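Local coordinates for beta-N-acetylhexosaminidase (Arthrobacter aurescens, PDB 3RCN), which probably removes terminal non-reducing N-acetyl-D-hexosamine units from N-acetyl-beta-D-hexosaminides by hydrolysis, at residues D134-G139 / V481-P486; L145-H150 / L172-T177; Q185-P190 / Y221-L226; N296-V301 / L353-H358. One frame throughout, in Å; residues are numbered along the deposited sequence.

Contact 1. Residues D134-G139 / V481-P486; sequences DKPRFG and VFWSNP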
loop_
_atom_site.group_PDB
_atom_site.type_symbol
_atom_site.label_atom_id
_atom_site.label_comp_id
_atom_site.label_asym_id
_atom_site.label_seq_id
_atom_site.Cartn_x
_atom_site.Cartn_y
_atom_site.Cartn_z
ATOM N N ASP A 134 16.832 -26.241 -8.497
ATOM C CA ASP A 134 16.773 -25.448 -7.281
ATOM C C ASP A 134 15.978 -26.097 -6.146
ATOM O O ASP A 134 14.936 -26.711 -6.377
ATOM C CB ASP A 134 16.157 -24.089 -7.613
ATOM C CG ASP A 134 16.750 -22.967 -6.792
ATOM O OD1 ASP A 134 17.574 -23.256 -5.900
ATOM O OD2 ASP A 134 16.390 -21.800 -7.040
ATOM N N LYS A 135 16.490 -25.956 -4.923
ATOM C CA LYS A 135 15.787 -26.347 -3.706
ATOM C C LYS A 135 16.173 -25.409 -2.559
ATOM O O LYS A 135 17.197 -24.735 -2.634
ATOM C CB LYS A 135 16.076 -27.811 -3.346
ATOM C CG LYS A 135 17.304 -28.029 -2.467
ATOM C CD LYS A 135 18.614 -27.889 -3.231
ATOM C CE LYS A 135 19.382 -29.206 -3.233
ATOM N NZ LYS A 135 19.503 -29.793 -1.855
ATOM N N PRO A 136 15.332 -25.318 -1.518
ATOM C CA PRO A 136 15.716 -24.554 -0.323
ATOM C C PRO A 136 16.748 -25.269 0.565
ATOM O O PRO A 136 16.655 -26.479 0.757
ATOM C CB PRO A 136 14.391 -24.398 0.433
ATOM C CG PRO A 136 13.589 -25.576 0.033
ATOM C CD PRO A 136 13.979 -25.886 -1.403
ATOM N N ARG A 137 17.698 -24.512 1.111
ATOM C CA ARG A 137 18.634 -25.021 2.099
ATOM C C ARG A 137 17.916 -25.241 3.416
ATOM O O ARG A 137 18.014 -26.312 3.994
ATOM C CB ARG A 137 19.789 -24.048 2.311
ATOM C CG ARG A 137 20.662 -24.389 3.503
ATOM C CD ARG A 137 21.739 -23.334 3.713
ATOM N NE ARG A 137 22.686 -23.739 4.749
ATOM C CZ ARG A 137 23.504 -22.911 5.397
ATOM N NH1 ARG A 137 23.502 -21.610 5.128
ATOM N NH2 ARG A 137 24.323 -23.387 6.323
ATOM N N PHE A 138 17.179 -24.238 3.886
ATOM C CA PHE A 138 16.378 -24.400 5.109
ATOM C C PHE A 138 14.915 -24.544 4.744
ATOM O O PHE A 138 14.456 -23.977 3.749
ATOM C CB PHE A 138 16.527 -23.210 6.052
ATOM C CG PHE A 138 17.925 -22.984 6.529
ATOM C CD1 PHE A 138 18.793 -24.044 6.697
ATOM C CD2 PHE A 138 18.372 -21.709 6.814
ATOM C CE1 PHE A 138 20.079 -23.840 7.144
ATOM C CE2 PHE A 138 19.663 -21.498 7.257
ATOM C CZ PHE A 138 20.517 -22.572 7.423
ATOM N N GLY A 139 14.180 -25.309 5.536
ATOM C CA GLY A 139 12.768 -25.496 5.271
ATOM C C GLY A 139 11.928 -24.400 5.895
ATOM O O GLY A 139 10.789 -24.188 5.498
ATOM N N VAL A 481 20.934 -16.437 2.196
ATOM C CA VAL A 481 21.475 -17.253 3.268
ATOM C C VAL A 481 20.508 -18.392 3.607
ATOM O O VAL A 481 20.934 -19.518 3.813
ATOM C CB VAL A 481 21.790 -16.401 4.522
ATOM C CG1 VAL A 481 22.159 -17.285 5.705
ATOM C CG2 VAL A 481 22.897 -15.381 4.221
ATOM N N PHE A 482 19.205 -18.106 3.625
ATOM C CA PHE A 482 18.197 -19.125 3.948
ATOM C C PHE A 482 17.914 -20.113 2.821
ATOM O O PHE A 482 17.627 -21.279 3.079
ATOM C CB PHE A 482 16.864 -18.487 4.352
ATOM C CG PHE A 482 16.936 -17.658 5.598
ATOM C CD1 PHE A 482 18.133 -17.494 6.270
ATOM C CD2 PHE A 482 15.795 -17.038 6.097
ATOM C CE1 PHE A 482 18.195 -16.726 7.426
ATOM C CE2 PHE A 482 15.847 -16.266 7.241
ATOM C CZ PHE A 482 17.052 -16.110 7.911
ATOM N N TRP A 483 17.838 -19.609 1.594
ATOM C CA TRP A 483 17.589 -20.450 0.425
ATOM C C TRP A 483 18.783 -21.186 -0.208
ATOM O O TRP A 483 18.738 -22.402 -0.414
ATOM C CB TRP A 483 16.855 -19.641 -0.662
ATOM C CG TRP A 483 16.508 -20.480 -1.829
ATOM C CD1 TRP A 483 17.323 -20.811 -2.871
ATOM C CD2 TRP A 483 15.270 -21.154 -2.055
ATOM N NE1 TRP A 483 16.656 -21.629 -3.750
ATOM C CE2 TRP A 483 15.393 -21.858 -3.270
ATOM C CE3 TRP A 483 14.069 -21.233 -1.349
ATOM C CZ2 TRP A 483 14.363 -22.626 -3.794
ATOM C CZ3 TRP A 483 13.045 -21.997 -1.869
ATOM C CH2 TRP A 483 13.197 -22.685 -3.082
ATOM N N SER A 484 19.859 -20.452 -0.479
ATOM C CA SER A 484 20.869 -20.939 -1.413
ATOM C C SER A 484 21.858 -21.916 -0.796
ATOM O O SER A 484 21.756 -22.272 0.365
ATOM C CB SER A 484 21.659 -19.781 -2.042
ATOM O OG SER A 484 20.804 -18.794 -2.575
ATOM N N ASN A 485 22.821 -22.320 -1.614
ATOM C CA ASN A 485 23.919 -23.189 -1.231
ATOM C C ASN A 485 25.053 -22.386 -0.574
ATOM O O ASN A 485 25.610 -21.461 -1.177
ATOM C CB ASN A 485 24.408 -23.937 -2.484
ATOM C CG ASN A 485 25.575 -24.876 -2.213
ATOM O OD1 ASN A 485 25.968 -25.104 -1.068
ATOM N ND2 ASN A 485 26.125 -25.443 -3.278
ATOM N N PRO A 486 25.404 -22.744 0.673
ATOM C CA PRO A 486 26.431 -22.039 1.450
ATOM C C PRO A 486 27.837 -22.142 0.859
ATOM O O PRO A 486 28.699 -21.342 1.215
ATOM C CB PRO A 486 26.375 -22.737 2.813
ATOM C CG PRO A 486 25.795 -24.071 2.533
ATOM C CD PRO A 486 24.829 -23.878 1.421
HETATM O O HOH W 1 22.998 -20.530 2.223
#

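Contact 2. Residues L145-H150 / L172-T177; sequences LDVARH and LHLHLT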
loop_
_atom_site.group_PDB
_atom_site.type_symbol
_atom_site.label_atom_id
_atom_site.label_comp_id
_atom_site.label_asym_id
_atom_site.label_seq_id
_atom_site.Cartn_x
_atom_site.Cartn_y
_atom_site.Cartn_z
ATOM N N LEU A 145 7.274 -9.654 11.752
ATOM C CA LEU A 145 6.815 -8.318 11.515
ATOM C C LEU A 145 6.086 -7.850 12.758
ATOM O O LEU A 145 5.072 -8.433 13.144
ATOM C CB LEU A 145 5.873 -8.336 10.322
ATOM C CG LEU A 145 5.243 -7.011 9.913
ATOM C CD1 LEU A 145 6.304 -5.901 9.860
ATOM C CD2 LEU A 145 4.534 -7.195 8.580
ATOM N N ASP A 146 6.582 -6.788 13.385
ATOM C CA ASP A 146 5.931 -6.279 14.577
ATOM C C ASP A 146 4.918 -5.200 14.132
ATOM O O ASP A 146 5.279 -4.097 13.718
ATOM C CB ASP A 146 7.030 -5.679 15.458
ATOM C CG ASP A 146 6.495 -4.943 16.669
ATOM O OD1 ASP A 146 5.290 -5.080 16.977
ATOM O OD2 ASP A 146 7.305 -4.231 17.315
ATOM N N VAL A 147 3.641 -5.553 14.201
ATOM C CA VAL A 147 2.549 -4.620 13.977
ATOM C C VAL A 147 1.922 -4.126 15.275
ATOM O O VAL A 147 0.919 -3.421 15.276
ATOM C CB VAL A 147 1.494 -5.208 13.050
ATOM C CG1 VAL A 147 2.160 -5.715 11.787
ATOM C CG2 VAL A 147 0.735 -6.316 13.758
ATOM N N ALA A 148 2.469 -4.565 16.391
ATOM C CA ALA A 148 1.947 -4.146 17.683
ATOM C C ALA A 148 2.457 -2.748 18.020
ATOM O O ALA A 148 1.711 -1.907 18.507
ATOM C CB ALA A 148 2.335 -5.149 18.777
ATOM N N ARG A 149 3.737 -2.507 17.763
ATOM C CA ARG A 149 4.323 -1.218 18.079
ATOM C C ARG A 149 3.819 -0.124 17.119
ATOM O O ARG A 149 3.307 0.904 17.558
ATOM C CB ARG A 149 5.843 -1.312 18.112
ATOM C CG ARG A 149 6.406 -1.722 19.461
ATOM C CD ARG A 149 5.859 -3.071 19.966
ATOM N NE ARG A 149 6.515 -3.456 21.214
ATOM C CZ ARG A 149 7.613 -4.207 21.288
ATOM N NH1 ARG A 149 8.180 -4.680 20.185
ATOM N NH2 ARG A 149 8.144 -4.485 22.472
ATOM N N HIS A 150 3.942 -0.366 15.819
ATOM C CA HIS A 150 3.289 0.480 14.814
ATOM C C HIS A 150 2.399 -0.323 13.878
ATOM O O HIS A 150 2.857 -1.238 13.173
ATOM C CB HIS A 150 4.290 1.344 14.046
ATOM C CG HIS A 150 4.792 2.495 14.853
ATOM N ND1 HIS A 150 6.002 2.469 15.511
ATOM C CD2 HIS A 150 4.213 3.680 15.167
ATOM C CE1 HIS A 150 6.160 3.601 16.179
ATOM N NE2 HIS A 150 5.090 4.353 15.985
ATOM N N LEU A 172 5.936 -16.071 7.870
ATOM C CA LEU A 172 5.732 -14.722 8.364
ATOM C C LEU A 172 5.226 -14.843 9.770
ATOM O O LEU A 172 4.137 -15.387 10.019
ATOM C CB LEU A 172 4.705 -13.949 7.529
ATOM C CG LEU A 172 4.179 -12.680 8.227
ATOM C CD1 LEU A 172 5.234 -11.569 8.276
ATOM C CD2 LEU A 172 2.919 -12.178 7.553
ATOM N N HIS A 173 6.032 -14.335 10.688
ATOM C CA HIS A 173 5.704 -14.394 12.092
ATOM C C HIS A 173 5.137 -13.016 12.442
ATOM O O HIS A 173 5.826 -11.998 12.346
ATOM C CB HIS A 173 6.960 -14.758 12.887
ATOM C CG HIS A 173 6.788 -14.705 14.373
ATOM N ND1 HIS A 173 7.495 -15.521 15.230
ATOM C CD2 HIS A 173 6.007 -13.921 15.156
ATOM C CE1 HIS A 173 7.157 -15.244 16.477
ATOM N NE2 HIS A 173 6.256 -14.277 16.458
ATOM N N LEU A 174 3.860 -12.997 12.809
ATOM C CA LEU A 174 3.107 -11.761 12.913
ATOM C C LEU A 174 2.912 -11.388 14.365
ATOM O O LEU A 174 2.072 -11.967 15.037
ATOM C CB LEU A 174 1.740 -11.990 12.278
ATOM C CG LEU A 174 1.000 -10.758 11.784
ATOM C CD1 LEU A 174 1.908 -9.964 10.882
ATOM C CD2 LEU A 174 -0.254 -11.166 11.046
ATOM N N HIS A 175 3.606 -10.362 14.838
ATOM C CA HIS A 175 3.593 -10.118 16.268
ATOM C C HIS A 175 2.447 -9.130 16.482
ATOM O O HIS A 175 2.583 -7.930 16.247
ATOM C CB HIS A 175 4.964 -9.523 16.637
ATOM C CG HIS A 175 5.107 -9.107 18.066
ATOM N ND1 HIS A 175 5.416 -9.996 19.074
ATOM C CD2 HIS A 175 5.040 -7.887 18.650
ATOM C CE1 HIS A 175 5.497 -9.347 20.222
ATOM N NE2 HIS A 175 5.277 -8.067 19.992
ATOM N N LEU A 176 1.342 -9.649 17.011
ATOM C CA LEU A 176 0.058 -8.950 16.954
ATOM C C LEU A 176 -0.309 -8.115 18.165
ATOM O O LEU A 176 -1.266 -7.349 18.117
ATOM C CB LEU A 176 -1.070 -9.947 16.686
ATOM C CG LEU A 176 -1.225 -10.515 15.276
ATOM C CD1 LEU A 176 -2.186 -11.694 15.293
ATOM C CD2 LEU A 176 -1.720 -9.430 14.304
ATOM N N THR A 177 0.438 -8.252 19.250
ATOM C CA THR A 177 0.013 -7.664 20.516
ATOM C C THR A 177 1.226 -7.345 21.364
ATOM O O THR A 177 2.258 -8.008 21.275
ATOM C CB THR A 177 -0.891 -8.628 21.343
ATOM O OG1 THR A 177 -0.088 -9.688 21.873
ATOM C CG2 THR A 177 -2.020 -9.234 20.497
#

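Contact 3. Residues Q185-P190 / Y221-L226; sequences QINRYP and YTQDDL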
loop_
_atom_site.group_PDB
_atom_site.type_symbol
_atom_site.label_atom_id
_atom_site.label_comp_id
_atom_site.label_asym_id
_atom_site.label_seq_id
_atom_site.Cartn_x
_atom_site.Cartn_y
_atom_site.Cartn_z
ATOM N N GLN A 185 -8.901 -8.200 16.384
ATOM C CA GLN A 185 -10.268 -8.120 16.855
ATOM C C GLN A 185 -10.725 -9.479 17.377
ATOM O O GLN A 185 -10.598 -10.496 16.684
ATOM C CB GLN A 185 -11.167 -7.650 15.724
ATOM C CG GLN A 185 -12.632 -7.918 15.925
ATOM C CD GLN A 185 -13.431 -7.575 14.678
ATOM O OE1 GLN A 185 -14.118 -6.541 14.630
ATOM N NE2 GLN A 185 -13.336 -8.434 13.651
ATOM N N ILE A 186 -11.223 -9.487 18.614
ATOM C CA ILE A 186 -11.762 -10.688 19.242
ATOM C C ILE A 186 -13.226 -10.432 19.570
ATOM O O ILE A 186 -13.563 -9.477 20.272
ATOM C CB ILE A 186 -11.028 -11.050 20.545
ATOM C CG1 ILE A 186 -9.532 -11.237 20.311
ATOM C CG2 ILE A 186 -11.593 -12.322 21.124
ATOM C CD1 ILE A 186 -9.199 -12.427 19.457
ATOM N N ASN A 187 -14.092 -11.288 19.048
ATOM C CA ASN A 187 -15.531 -11.094 19.139
ATOM C C ASN A 187 -16.059 -11.121 20.570
ATOM O O ASN A 187 -16.978 -10.385 20.909
ATOM C CB ASN A 187 -16.267 -12.138 18.281
ATOM C CG ASN A 187 -16.003 -11.977 16.776
ATOM O OD1 ASN A 187 -15.813 -10.859 16.261
ATOM N ND2 ASN A 187 -15.993 -13.104 16.065
ATOM N N ARG A 188 -15.477 -11.968 21.412
ATOM C CA ARG A 188 -15.960 -12.102 22.777
ATOM C C ARG A 188 -15.510 -10.944 23.651
ATOM O O ARG A 188 -16.167 -10.601 24.632
ATOM C CB ARG A 188 -15.504 -13.432 23.384
ATOM C CG ARG A 188 -15.995 -13.677 24.805
ATOM C CD ARG A 188 -15.351 -14.923 25.376
ATOM N NE ARG A 188 -15.698 -16.101 24.586
ATOM C CZ ARG A 188 -16.405 -17.130 25.045
ATOM N NH1 ARG A 188 -16.828 -17.149 26.308
ATOM N NH2 ARG A 188 -16.676 -18.147 24.238
ATOM N N TYR A 189 -14.386 -10.341 23.287
ATOM C CA TYR A 189 -13.777 -9.309 24.119
ATOM C C TYR A 189 -13.554 -8.003 23.343
ATOM O O TYR A 189 -12.410 -7.621 23.081
ATOM C CB TYR A 189 -12.449 -9.818 24.684
ATOM C CG TYR A 189 -12.566 -11.043 25.579
ATOM C CD1 TYR A 189 -13.481 -11.082 26.627
ATOM C CD2 TYR A 189 -11.756 -12.161 25.375
ATOM C CE1 TYR A 189 -13.588 -12.187 27.446
ATOM C CE2 TYR A 189 -11.857 -13.267 26.186
ATOM C CZ TYR A 189 -12.772 -13.279 27.226
ATOM O OH TYR A 189 -12.869 -14.384 28.046
ATOM N N PRO A 190 -14.649 -7.295 23.015
ATOM C CA PRO A 190 -14.621 -6.135 22.110
ATOM C C PRO A 190 -13.644 -5.054 22.540
ATOM O O PRO A 190 -13.149 -4.352 21.675
ATOM C CB PRO A 190 -16.052 -5.585 22.184
ATOM C CG PRO A 190 -16.879 -6.726 22.711
ATOM C CD PRO A 190 -15.975 -7.488 23.624
ATOM N N TYR A 221 -6.669 -5.178 12.839
ATOM C CA TYR A 221 -7.240 -6.005 11.798
ATOM C C TYR A 221 -8.531 -6.639 12.287
ATOM O O TYR A 221 -8.628 -7.037 13.435
ATOM C CB TYR A 221 -6.231 -7.053 11.370
ATOM C CG TYR A 221 -4.862 -6.449 11.146
ATOM C CD1 TYR A 221 -4.601 -5.659 10.029
ATOM C CD2 TYR A 221 -3.837 -6.654 12.052
ATOM C CE1 TYR A 221 -3.341 -5.103 9.824
ATOM C CE2 TYR A 221 -2.581 -6.103 11.860
ATOM C CZ TYR A 221 -2.337 -5.329 10.747
ATOM O OH TYR A 221 -1.086 -4.783 10.562
ATOM N N THR A 222 -9.539 -6.684 11.427
ATOM C CA THR A 222 -10.766 -7.381 11.749
ATOM C C THR A 222 -10.475 -8.809 11.415
ATOM O O THR A 222 -9.413 -9.115 10.870
ATOM C CB THR A 222 -11.923 -6.957 10.840
ATOM O OG1 THR A 222 -11.610 -7.331 9.495
ATOM C CG2 THR A 222 -12.180 -5.453 10.923
ATOM N N GLN A 223 -11.432 -9.686 11.682
ATOM C CA GLN A 223 -11.191 -11.102 11.467
ATOM C C GLN A 223 -11.151 -11.367 9.972
ATOM O O GLN A 223 -10.357 -12.178 9.494
ATOM C CB GLN A 223 -12.236 -11.954 12.186
ATOM C CG GLN A 223 -12.370 -11.589 13.663
ATOM C CD GLN A 223 -12.511 -12.805 14.587
ATOM O OE1 GLN A 223 -13.115 -13.820 14.225
ATOM N NE2 GLN A 223 -11.948 -12.698 15.785
ATOM N N ASP A 224 -11.986 -10.645 9.235
ATOM C CA ASP A 224 -11.993 -10.744 7.784
ATOM C C ASP A 224 -10.691 -10.250 7.165
ATOM O O ASP A 224 -10.244 -10.774 6.144
ATOM C CB ASP A 224 -13.177 -9.993 7.210
ATOM C CG ASP A 224 -14.427 -10.832 7.182
ATOM O OD1 ASP A 224 -14.287 -12.072 7.216
ATOM O OD2 ASP A 224 -15.540 -10.256 7.115
ATOM N N ASP A 225 -10.083 -9.246 7.792
ATOM C CA ASP A 225 -8.804 -8.720 7.338
ATOM C C ASP A 225 -7.708 -9.760 7.546
ATOM O O ASP A 225 -6.851 -9.962 6.680
ATOM C CB ASP A 225 -8.441 -7.436 8.095
ATOM C CG ASP A 225 -9.378 -6.273 7.788
ATOM O OD1 ASP A 225 -9.535 -5.418 8.688
ATOM O OD2 ASP A 225 -9.944 -6.195 6.664
ATOM N N LEU A 226 -7.732 -10.412 8.705
ATOM C CA LEU A 226 -6.740 -11.429 9.004
ATOM C C LEU A 226 -6.919 -12.628 8.095
ATOM O O LEU A 226 -5.955 -13.164 7.576
ATOM C CB LEU A 226 -6.816 -11.837 10.470
ATOM C CG LEU A 226 -6.438 -10.687 11.399
ATOM C CD1 LEU A 226 -6.815 -10.990 12.834
ATOM C CD2 LEU A 226 -4.972 -10.405 11.280
#

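Contact 4. Residues N296-V301 / L353-H358; sequences NVLDEV and LHLKHH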
loop_
_atom_site.group_PDB
_atom_site.type_symbol
_atom_site.label_atom_id
_atom_site.label_comp_id
_atom_site.label_asym_id
_atom_site.label_seq_id
_atom_site.Cartn_x
_atom_site.Cartn_y
_atom_site.Cartn_z
ATOM N N ASN A 296 -10.004 -18.410 25.581
ATOM C CA ASN A 296 -11.019 -17.829 24.706
ATOM C C ASN A 296 -10.411 -17.049 23.528
ATOM O O ASN A 296 -10.906 -17.122 22.405
ATOM C CB ASN A 296 -11.997 -16.973 25.505
ATOM C CG ASN A 296 -12.911 -17.813 26.381
ATOM O OD1 ASN A 296 -13.240 -18.945 26.036
ATOM N ND2 ASN A 296 -13.320 -17.265 27.518
ATOM N N VAL A 297 -9.328 -16.322 23.785
ATOM C CA VAL A 297 -8.623 -15.632 22.721
ATOM C C VAL A 297 -8.034 -16.658 21.763
ATOM O O VAL A 297 -8.155 -16.523 20.544
ATOM C CB VAL A 297 -7.499 -14.729 23.269
ATOM C CG1 VAL A 297 -6.525 -14.371 22.174
ATOM C CG2 VAL A 297 -8.077 -13.479 23.911
ATOM N N LEU A 298 -7.414 -17.701 22.303
ATOM C CA LEU A 298 -6.733 -18.649 21.428
ATOM C C LEU A 298 -7.718 -19.508 20.640
ATOM O O LEU A 298 -7.345 -20.122 19.642
ATOM C CB LEU A 298 -5.757 -19.528 22.199
ATOM C CG LEU A 298 -4.492 -18.869 22.744
ATOM C CD1 LEU A 298 -3.794 -19.843 23.690
ATOM C CD2 LEU A 298 -3.559 -18.422 21.634
ATOM N N ASP A 299 -8.968 -19.543 21.095
ATOM C CA ASP A 299 -10.035 -20.227 20.371
ATOM C C ASP A 299 -10.336 -19.480 19.085
ATOM O O ASP A 299 -10.523 -20.088 18.037
ATOM C CB ASP A 299 -11.317 -20.288 21.200
ATOM C CG ASP A 299 -11.288 -21.372 22.260
ATOM O OD1 ASP A 299 -10.507 -22.335 22.112
ATOM O OD2 ASP A 299 -12.057 -21.262 23.240
ATOM N N GLU A 300 -10.400 -18.157 19.157
ATOM C CA GLU A 300 -10.638 -17.390 17.941
ATOM C C GLU A 300 -9.407 -17.374 17.044
ATOM O O GLU A 300 -9.531 -17.533 15.834
ATOM C CB GLU A 300 -11.163 -15.985 18.249
ATOM C CG GLU A 300 -12.505 -16.054 18.970
ATOM C CD GLU A 300 -13.211 -14.719 19.082
ATOM O OE1 GLU A 300 -13.150 -13.921 18.114
ATOM O OE2 GLU A 300 -13.841 -14.475 20.142
ATOM N N VAL A 301 -8.224 -17.224 17.633
ATOM C CA VAL A 301 -6.995 -17.243 16.843
ATOM C C VAL A 301 -6.942 -18.486 15.972
ATOM O O VAL A 301 -6.636 -18.425 14.785
ATOM C CB VAL A 301 -5.747 -17.263 17.725
ATOM C CG1 VAL A 301 -4.500 -17.569 16.879
ATOM C CG2 VAL A 301 -5.606 -15.961 18.482
ATOM N N LEU A 353 -0.956 -26.403 26.467
ATOM C CA LEU A 353 -1.833 -27.565 26.574
ATOM C C LEU A 353 -3.140 -27.302 25.817
ATOM O O LEU A 353 -3.659 -28.182 25.135
ATOM C CB LEU A 353 -2.141 -27.865 28.045
ATOM C CG LEU A 353 -1.669 -29.179 28.670
ATOM C CD1 LEU A 353 -0.294 -29.575 28.171
ATOM C CD2 LEU A 353 -1.671 -29.066 30.191
ATOM N N HIS A 354 -3.668 -26.087 25.938
ATOM C CA HIS A 354 -4.931 -25.747 25.292
ATOM C C HIS A 354 -4.756 -25.766 23.772
ATOM O O HIS A 354 -5.611 -26.261 23.039
ATOM C CB HIS A 354 -5.435 -24.391 25.784
ATOM C CG HIS A 354 -6.719 -23.961 25.154
ATOM N ND1 HIS A 354 -7.909 -24.633 25.347
ATOM C CD2 HIS A 354 -7.008 -22.932 24.324
ATOM C CE1 HIS A 354 -8.868 -24.036 24.671
ATOM N NE2 HIS A 354 -8.348 -22.997 24.039
ATOM N N LEU A 355 -3.625 -25.244 23.309
ATOM C CA LEU A 355 -3.281 -25.322 21.903
ATOM C C LEU A 355 -3.187 -26.773 21.449
ATOM O O LEU A 355 -3.626 -27.115 20.344
ATOM C CB LEU A 355 -1.958 -24.598 21.639
ATOM C CG LEU A 355 -2.025 -23.074 21.743
ATOM C CD1 LEU A 355 -0.672 -22.427 21.463
ATOM C CD2 LEU A 355 -3.104 -22.516 20.806
ATOM N N LYS A 356 -2.608 -27.621 22.303
ATOM C CA LYS A 356 -2.410 -29.033 21.967
ATOM C C LYS A 356 -3.767 -29.699 21.773
ATOM O O LYS A 356 -3.948 -30.539 20.885
ATOM C CB LYS A 356 -1.593 -29.743 23.052
ATOM C CG LYS A 356 -1.194 -31.177 22.732
ATOM C CD LYS A 356 -2.341 -32.159 23.013
ATOM C CE LYS A 356 -1.890 -33.622 22.986
ATOM N NZ LYS A 356 -1.066 -33.954 24.183
ATOM N N HIS A 357 -4.720 -29.295 22.602
ATOM C CA HIS A 357 -6.091 -29.770 22.497
ATOM C C HIS A 357 -6.620 -29.477 21.082
ATOM O O HIS A 357 -7.336 -30.299 20.502
ATOM C CB HIS A 357 -6.933 -29.102 23.587
ATOM C CG HIS A 357 -8.413 -29.257 23.411
ATOM N ND1 HIS A 357 -9.099 -30.379 23.820
ATOM C CD2 HIS A 357 -9.341 -28.411 22.901
ATOM C CE1 HIS A 357 -10.386 -30.227 23.554
ATOM N NE2 HIS A 357 -10.560 -29.040 23.000
ATOM N N HIS A 358 -6.229 -28.322 20.530
ATOM C CA HIS A 358 -6.623 -27.900 19.181
ATOM C C HIS A 358 -5.701 -28.409 18.089
ATOM O O HIS A 358 -5.874 -28.063 16.924
ATOM C CB HIS A 358 -6.657 -26.381 19.070
ATOM C CG HIS A 358 -7.880 -25.758 19.653
ATOM N ND1 HIS A 358 -9.112 -25.833 19.042
ATOM C CD2 HIS A 358 -8.058 -25.031 20.781
ATOM C CE1 HIS A 358 -10.001 -25.181 19.772
ATOM N NE2 HIS A 358 -9.387 -24.684 20.831
#

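Contact 1. Residues D134-G139 / V481-P486
Pro136 and Trp483 bring their CA atoms to 4.6 Å where the loop 134-139 passes the last turn of helix 474-483, and two backbone bonds tie the segments, Arg137 N to Trp483 O (2.8 Å) and Phe138 N to Phe482 O (3.1 Å). Trp483 has CG anti to its backbone N (chi1 -176°), which carries the indole back along the loop although the CB itself points away. Its NE1 donates to Asp134 OD1 at 2.8 Å; the oxygen lies near the indole plane, whereas the N-H arrives from above the carboxylate plane, the two planes being 82° apart. The same oxygen also accepts from Trp15 N. Pro136 CB lies over one face of the Trp483 indole in a CH-pi contact, 3.9 Å from the centroid of its six-membered ring. Farther along, the extended Arg137 chain places its guanidinium between Phe138 CZ over one face and Pro486 CG over the opposite one. A water accepts from Arg137 NH1 and donates to Val481 O and Ser484 O. The contact is an interdomain seam: the loop leads from strand 125-134 of the N-terminal sheet into strand 140-146 of the family 20 barrel, packed on helix 474-483.

Contact 2. Residues L145-H150 / L172-T177
Asp146 OD1, which meets the CD2 edge of the His175 imidazole, accepts from both Ala148 N (2.9 Å) and Arg149 N (3.1 Å), the two donors coming from the same face of its carboxylate. This Asx turn closes strand 140-146 of the beta-alpha-beta unit 140-178 in the TIM barrel. The strands run parallel, with Leu145 N bonded to His173 O at 2.8 Å and His175 N to Leu145 O at 3.0 Å. With CG anti to the backbone N in both, Asp146 (chi1 173°) and His175 (chi1 176°) lie side by side and point the same way, ring and carboxylate nearly perpendicular. Asp178 and Glu243 hold the two imidazole nitrogens. On the other sheet face, Leu145 CB packs on Leu172 CD1 at 3.9 Å, beside helix 154-166. Arg149 reaches toward the pocket, its side chain about 6 Å from that of Glu316, the predicted proton donor, and Gln180 takes its NE. Its guanidinium is further steadied by a salt bridge in its own plane, Arg149 NH1 to Asp146 OD2 at 3.0 Å.

Contact 3. Residues Q185-P190 / Y221-L226
Gln223 sets CG beside its backbone N (chi1 -52°) and then bends at chi2 (-139°), which turns its amide back to the loop 185-190, where NE2 donates to Gln185 O. That bond is 2.7 Å long and nearly straight; the acceptor lies in the Gln223 amide plane, while the donor is tilted from the plane of the Gln185 carbonyl. Glu300 takes a further hydrogen bond from the same NE2. The Gln185 side chain crosses that of Gln223 at about a right angle: CG is anti to its backbone N (chi1 162°) and the extended chain runs alongside Thr222, both side chains pointing the same way. On the backbone, Gln185 N donates to Tyr221 O at 3.2 Å. Thr222 in turn opens helix 223-235. Its OG1 accepts from Asp225 N (3.0 Å), and Thr222 N donates to Asp225 OD1 (3.0 Å), while Asp225 OD2 makes a salt bridge with Arg115 of the second subunit. The loop thus docks on a helix start closed by a capping box, within the catalytic barrel domain.

Contact 4. Residues N296-V301 / L353-H358
Leu298 is the first residue of helix 296-301 to meet helix 353-357, packing CD1 against Leu355 CD2 at 4.0 Å with the two side chains at about a right angle; here the short helical segments approach to 10.5 Å between axes, at 37°. Its CB also approaches the edge of the His354 ring, CD2 lying 4.2 Å from Leu298 CB. Both leucines also touch Ile310 of strand 309-313. Asp299 follows and provides the polar half. Its OD1 accepts from His358 NE2 at 2.9 Å, nearly along the C-O axis, and from His354 NE2 at 3.0 Å, from above the carboxylate plane; the donors reach it from opposite faces. The histidines, one helical turn apart, differ in rotation: His354 has CG anti to its backbone N (chi1 179°), His358 beside it (chi1 -79°), and His358 CD2 comes over a face of the His354 ring, offset toward the rim. Both NE2 atoms act as donors, which neutral NE2-H tautomers would satisfy; the nearby carboxylate could also raise the histidines' tendency to protonate.

Contact 1 closes a long chain loop within which the other three contacts are nested; its centre is 26 Å from that of contact 2 and 36 Å from that of contact 3, on the opposite side of the chain's centre. Contact 2 lies nearest the predicted active site, with a glycerol, probably from the crystallisation liquor, about 3 Å from the Arg149 side chain. It touches contact 3 through Val147 CG1 and Tyr221 OH, 3.6 Å apart. Contact 3 passes on to contact 4 by Glu300, whose OE1 is 2.9 Å from Asn187 N, a probable hydrogen bond. Contacts 2, 3 and 4 form a touching series from beside the predicted proton donor to the helices around the barrel.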